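Local structure of PKS (Streptomyces albus, 4OQJ) at residues A[121-126]-A[272-277]; A[500-505]-A[692-697]. The protein probably catalyses chain-extending condensation of carrier-protein-bound acyl groups, as the ketosynthase part of a modular polyketide synthase that makes oxazolomycin. All coordinates share one frame; numbering follows the deposited sequence.

Contact 1 of 2, residues A[121-126]-A[272-277]; sequences AGYDPQ and LADGDT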
loop_
_atom_site.group_PDB
_atom_site.type_symbol
_atom_site.label_atom_id
_atom_site.label_comp_id
_atom_site.label_asym_id
_atom_site.label_seq_id
_atom_site.Cartn_x
_atom_site.Cartn_y
_atom_site.Cartn_z
ATOM N N ALA A 121 0.182 21.070 10.875
ATOM C CA ALA A 121 -0.311 20.253 11.989
ATOM C C ALA A 121 0.313 20.663 13.317
ATOM O O ALA A 121 -0.309 20.513 14.372
ATOM C CB ALA A 121 -0.044 18.780 11.730
ATOM N N GLY A 122 1.537 21.185 13.262
ATOM C CA GLY A 122 2.229 21.655 14.448
ATOM C C GLY A 122 3.207 20.637 15.028
ATOM O O GLY A 122 3.587 20.765 16.185
ATOM N N TYR A 123 3.630 19.657 14.226
ATOM C CA TYR A 123 4.545 18.610 14.699
ATOM C C TYR A 123 5.878 18.612 13.952
ATOM O O TYR A 123 5.919 18.570 12.724
ATOM C CB TYR A 123 3.889 17.226 14.589
ATOM C CG TYR A 123 2.854 17.006 15.664
ATOM C CD1 TYR A 123 1.519 17.388 15.471
ATOM C CD2 TYR A 123 3.212 16.470 16.890
ATOM C CE1 TYR A 123 0.578 17.215 16.470
ATOM C CE2 TYR A 123 2.284 16.311 17.899
ATOM C CZ TYR A 123 0.972 16.676 17.683
ATOM O OH TYR A 123 0.067 16.505 18.696
ATOM N N ASP A 124 6.956 18.709 14.721
ATOM C CA ASP A 124 8.321 18.544 14.230
ATOM C C ASP A 124 8.748 17.095 14.490
ATOM O O ASP A 124 9.037 16.719 15.632
ATOM C CB ASP A 124 9.269 19.529 14.934
ATOM C CG ASP A 124 10.727 19.317 14.569
ATOM O OD1 ASP A 124 11.004 18.540 13.615
ATOM O OD2 ASP A 124 11.600 19.936 15.238
ATOM N N PRO A 125 8.778 16.261 13.443
ATOM C CA PRO A 125 9.096 14.853 13.715
ATOM C C PRO A 125 10.540 14.601 14.144
ATOM O O PRO A 125 10.863 13.473 14.532
ATOM C CB PRO A 125 8.821 14.154 12.375
ATOM C CG PRO A 125 8.121 15.141 11.518
ATOM C CD PRO A 125 8.495 16.502 12.019
ATOM N N GLN A 126 11.406 15.612 14.090
ATOM C CA GLN A 126 12.766 15.422 14.585
ATOM C C GLN A 126 12.790 15.378 16.109
ATOM O O GLN A 126 13.806 15.036 16.708
ATOM C CB GLN A 126 13.703 16.525 14.085
ATOM C CG GLN A 126 13.851 16.552 12.582
ATOM C CD GLN A 126 14.922 17.527 12.130
ATOM O OE1 GLN A 126 15.161 18.555 12.770
ATOM N NE2 GLN A 126 15.593 17.194 11.031
ATOM N N LEU A 272 -7.831 15.227 20.080
ATOM C CA LEU A 272 -8.524 16.064 21.043
ATOM C C LEU A 272 -7.754 16.106 22.362
ATOM O O LEU A 272 -7.620 17.165 22.980
ATOM C CB LEU A 272 -9.936 15.543 21.280
ATOM C CG LEU A 272 -10.899 15.587 20.089
ATOM C CD1 LEU A 272 -12.185 14.861 20.437
ATOM C CD2 LEU A 272 -11.198 17.019 19.686
ATOM N N ALA A 273 -7.252 14.950 22.783
ATOM C CA ALA A 273 -6.498 14.854 24.033
ATOM C C ALA A 273 -5.215 15.672 23.981
ATOM O O ALA A 273 -4.812 16.259 24.976
ATOM C CB ALA A 273 -6.179 13.413 24.342
ATOM N N ASP A 274 -4.572 15.712 22.821
ATOM C CA ASP A 274 -3.304 16.425 22.677
ATOM C C ASP A 274 -3.502 17.903 22.383
ATOM O O ASP A 274 -2.542 18.678 22.396
ATOM C CB ASP A 274 -2.455 15.797 21.565
ATOM C CG ASP A 274 -2.036 14.375 21.882
ATOM O OD1 ASP A 274 -2.145 13.983 23.062
ATOM O OD2 ASP A 274 -1.594 13.655 20.954
ATOM N N GLY A 275 -4.739 18.297 22.095
ATOM C CA GLY A 275 -5.038 19.694 21.835
ATOM C C GLY A 275 -4.774 20.134 20.400
ATOM O O GLY A 275 -4.637 21.335 20.152
ATOM N N ASP A 276 -4.708 19.186 19.459
ATOM C CA ASP A 276 -4.459 19.529 18.059
ATOM C C ASP A 276 -5.639 20.274 17.415
ATOM O O ASP A 276 -6.771 20.177 17.866
ATOM C CB ASP A 276 -4.162 18.273 17.231
ATOM C CG ASP A 276 -2.995 17.473 17.765
ATOM O OD1 ASP A 276 -2.059 18.061 18.343
ATOM O OD2 ASP A 276 -3.019 16.240 17.608
ATOM N N THR A 277 -5.368 21.019 16.351
ATOM C CA THR A 277 -6.442 21.538 15.513
ATOM C C THR A 277 -7.033 20.404 14.668
ATOM O O THR A 277 -6.304 19.707 13.962
ATOM C CB THR A 277 -5.942 22.654 14.606
ATOM O OG1 THR A 277 -5.577 23.784 15.415
ATOM C CG2 THR A 277 -7.026 23.090 13.624
HETATM O O HOH W 1 -2.930 20.517 14.461
#

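Contact 2 of 2, residues A[500-505]-A[692-697]; sequences AQTLAL and VPLPTY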
loop_
_atom_site.group_PDB
_atom_site.type_symbol
_atom_site.label_atom_id
_atom_site.label_comp_id
_atom_site.label_asym_id
_atom_site.label_seq_id
_atom_site.Cartn_x
_atom_site.Cartn_y
_atom_site.Cartn_z
ATOM N N ALA A 500 2.911 30.669 20.351
ATOM C CA ALA A 500 4.226 30.425 20.943
ATOM C C ALA A 500 4.524 28.944 20.998
ATOM O O ALA A 500 5.623 28.526 20.663
ATOM C CB ALA A 500 4.317 31.025 22.344
ATOM N N GLN A 501 3.542 28.157 21.430
ATOM C CA GLN A 501 3.717 26.714 21.562
ATOM C C GLN A 501 3.956 26.059 20.211
ATOM O O GLN A 501 4.861 25.230 20.051
ATOM C CB GLN A 501 2.490 26.084 22.220
ATOM C CG GLN A 501 2.315 26.441 23.707
ATOM C CD GLN A 501 0.918 26.109 24.232
ATOM O OE1 GLN A 501 -0.039 25.977 23.461
ATOM N NE2 GLN A 501 0.800 25.960 25.545
ATOM N N THR A 502 3.139 26.427 19.236
ATOM C CA THR A 502 3.240 25.836 17.907
ATOM C C THR A 502 4.619 26.126 17.320
ATOM O O THR A 502 5.263 25.252 16.758
ATOM C CB THR A 502 2.158 26.369 16.987
ATOM O OG1 THR A 502 0.880 26.060 17.553
ATOM C CG2 THR A 502 2.269 25.755 15.584
ATOM N N LEU A 503 5.077 27.358 17.481
ATOM C CA LEU A 503 6.360 27.764 16.929
ATOM C C LEU A 503 7.531 27.037 17.599
ATOM O O LEU A 503 8.513 26.711 16.937
ATOM C CB LEU A 503 6.531 29.267 17.072
ATOM C CG LEU A 503 5.701 30.172 16.150
ATOM C CD1 LEU A 503 5.857 31.619 16.592
ATOM C CD2 LEU A 503 6.117 30.022 14.693
ATOM N N ALA A 504 7.427 26.813 18.911
ATOM C CA ALA A 504 8.493 26.208 19.695
ATOM C C ALA A 504 8.563 24.701 19.506
ATOM O O ALA A 504 9.648 24.127 19.481
ATOM C CB ALA A 504 8.301 26.531 21.195
ATOM N N LEU A 505 7.395 24.069 19.390
ATOM C CA LEU A 505 7.292 22.612 19.371
ATOM C C LEU A 505 7.094 22.047 17.976
ATOM O O LEU A 505 7.380 20.879 17.731
ATOM C CB LEU A 505 6.131 22.158 20.251
ATOM C CG LEU A 505 6.236 22.486 21.745
ATOM C CD1 LEU A 505 4.870 22.319 22.376
ATOM C CD2 LEU A 505 7.266 21.599 22.441
ATOM N N VAL A 692 -1.784 25.152 16.325
ATOM C CA VAL A 692 -2.658 25.880 15.393
ATOM C C VAL A 692 -1.943 26.141 14.073
ATOM O O VAL A 692 -0.708 26.255 14.050
ATOM C CB VAL A 692 -3.133 27.225 15.987
ATOM C CG1 VAL A 692 -3.929 26.994 17.267
ATOM C CG2 VAL A 692 -1.941 28.150 16.286
ATOM N N PRO A 693 -2.707 26.259 12.975
ATOM C CA PRO A 693 -2.100 26.569 11.675
ATOM C C PRO A 693 -1.393 27.919 11.642
ATOM O O PRO A 693 -2.009 28.935 11.945
ATOM C CB PRO A 693 -3.302 26.569 10.715
ATOM C CG PRO A 693 -4.340 25.777 11.394
ATOM C CD PRO A 693 -4.158 26.034 12.857
ATOM N N LEU A 694 -0.113 27.919 11.282
ATOM C CA LEU A 694 0.646 29.149 11.083
ATOM C C LEU A 694 1.336 29.030 9.731
ATOM O O LEU A 694 1.332 27.950 9.150
ATOM C CB LEU A 694 1.664 29.355 12.195
ATOM C CG LEU A 694 1.090 29.500 13.603
ATOM C CD1 LEU A 694 2.194 29.413 14.623
ATOM C CD2 LEU A 694 0.361 30.820 13.741
ATOM N N PRO A 695 1.921 30.127 9.216
ATOM C CA PRO A 695 2.523 29.993 7.883
ATOM C C PRO A 695 3.619 28.941 7.866
ATOM O O PRO A 695 4.214 28.670 8.907
ATOM C CB PRO A 695 3.085 31.384 7.603
ATOM C CG PRO A 695 2.203 32.315 8.427
ATOM C CD PRO A 695 1.899 31.532 9.681
ATOM N N THR A 696 3.855 28.362 6.692
ATOM C CA THR A 696 4.792 27.258 6.529
ATOM C C THR A 696 6.103 27.784 5.946
ATOM O O THR A 696 6.198 28.961 5.593
ATOM C CB THR A 696 4.166 26.151 5.655
ATOM O OG1 THR A 696 3.639 26.699 4.427
ATOM C CG2 THR A 696 3.028 25.519 6.414
ATOM N N TYR A 697 7.117 26.929 5.899
ATOM C CA TYR A 697 8.483 27.341 5.600
ATOM C C TYR A 697 8.626 27.996 4.214
ATOM O O TYR A 697 8.032 27.526 3.236
ATOM C CB TYR A 697 9.426 26.131 5.695
ATOM C CG TYR A 697 10.889 26.526 5.671
ATOM C CD1 TYR A 697 11.557 26.849 6.846
ATOM C CD2 TYR A 697 11.594 26.607 4.475
ATOM C CE1 TYR A 697 12.888 27.228 6.834
ATOM C CE2 TYR A 697 12.938 26.981 4.454
ATOM C CZ TYR A 697 13.578 27.295 5.645
ATOM O OH TYR A 697 14.909 27.684 5.651
#

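Contact 1 of 2, residues A[121-126]-A[272-277]
Tyr123 reaches across to Asp276 within the thiolase-fold ketosynthase, joining the Schellman-capped end of helix 105-121 to the turn between helix 268-274 and strand 280-289. Gly122 closes the first helix, and Gly275 ends the second with the same motif. From CB, the tyrosine side chain starts with CG anti to the carbonyl carbon (chi1 -75°), which sends the ring past Ile26 of strand 23-31 and toward the aspartate. Arg691 makes a cation-pi contact with the ring. Farther out, CE1 of Tyr123 passes OD1 of Asp276 at 3.3 Å, and CZ is almost as close to the same oxygen. At the tip, Tyr123 OH donates to Asp276 OD1 over 2.7 Å, meeting the syn lone pair of that oxygen, on the side of OD2. The carboxylate sits at the ring edge, its plane turned 84° from that of the ring. Lys266 NZ bonds to the hydroxyl and forms salt bridges to OD2 of both Asp274 and Asp276, so one lysine joins both carboxylates and the buried phenol. Asp274 adds its CB, 3.9 Å from Tyr123 OH. Beside this cluster a water donates to Ala121 O at 2.6 Å and weakly accepts from Thr277 N at 3.1 Å.

Contact 2 of 2, residues A[500-505]-A[692-697]
Thr502 on helix 496-505 meets Val692 and Leu694 in an extended chain that follows helix 680-684. The sequence VPLPTY and its path back onto the ketosynthase resemble the linker that, in type I polyketide synthases, returns over the flanking domain to the ketosynthase. Thr502 has both branches at work. Its OG1 stands anti to the carbonyl carbon and beside the backbone N (chi1 -59°), a setting that lets it serve two backbones: it accepts from Val692 N at 3.1 Å, with an N-H...O angle of 155°, and also bonds to Ala498 O one turn back in its own helix. The same rotation leaves CG2 anti to the backbone N, 3.4 Å from Val692 O and tip to tip with Leu694, whose CD1 lies 3.8 Å away. Val692 crosses the threonine at about a right angle. Its CG2, lodged between its own backbone N and carbonyl carbon, comes to 3.7 Å from Thr502 OG1. Leu694 is extended, with CD1 anti to CA (chi2 168°), which carries that methyl to both Thr502 and Leu503. Leu503 crosses Leu694 at about a right angle and rests against Leu484 of helix 474-490. Gln501, one residue before Thr502, bonds through its amide to the chain just ahead of Val692: OE1 accepts from Arg690 N and NE2 donates to Pro688 O. At the apolar end a single methyl serves two helix residues: besides Thr502, Leu694 CD1 touches Leu503, 3.9 Å from CG and 4.0 Å from CD2.

Both contacts are buried and lie side by side, their centres about 10 Å apart, where the ketosynthase meets the part of the chain flanking it. Contact 1 joins two pieces of the ketosynthase itself, whereas contact 2 ties a flanking helix to the returning chain 692-697. Both halves of contact 2 touch contact 1: Thr277 OG1 packs on Val692 CA at 3.6 Å in the returning chain, while Asp124 CB meets Leu505 O and Gly122 CA lies near Thr502 CG2 on the helix. Arg691, just before the returning chain, bonds through NE to Gly122 O. Contact 1 relies on carboxylates, a phenol and a lysine; contact 2 pairs one hydroxyl-to-backbone bond with leucine packing.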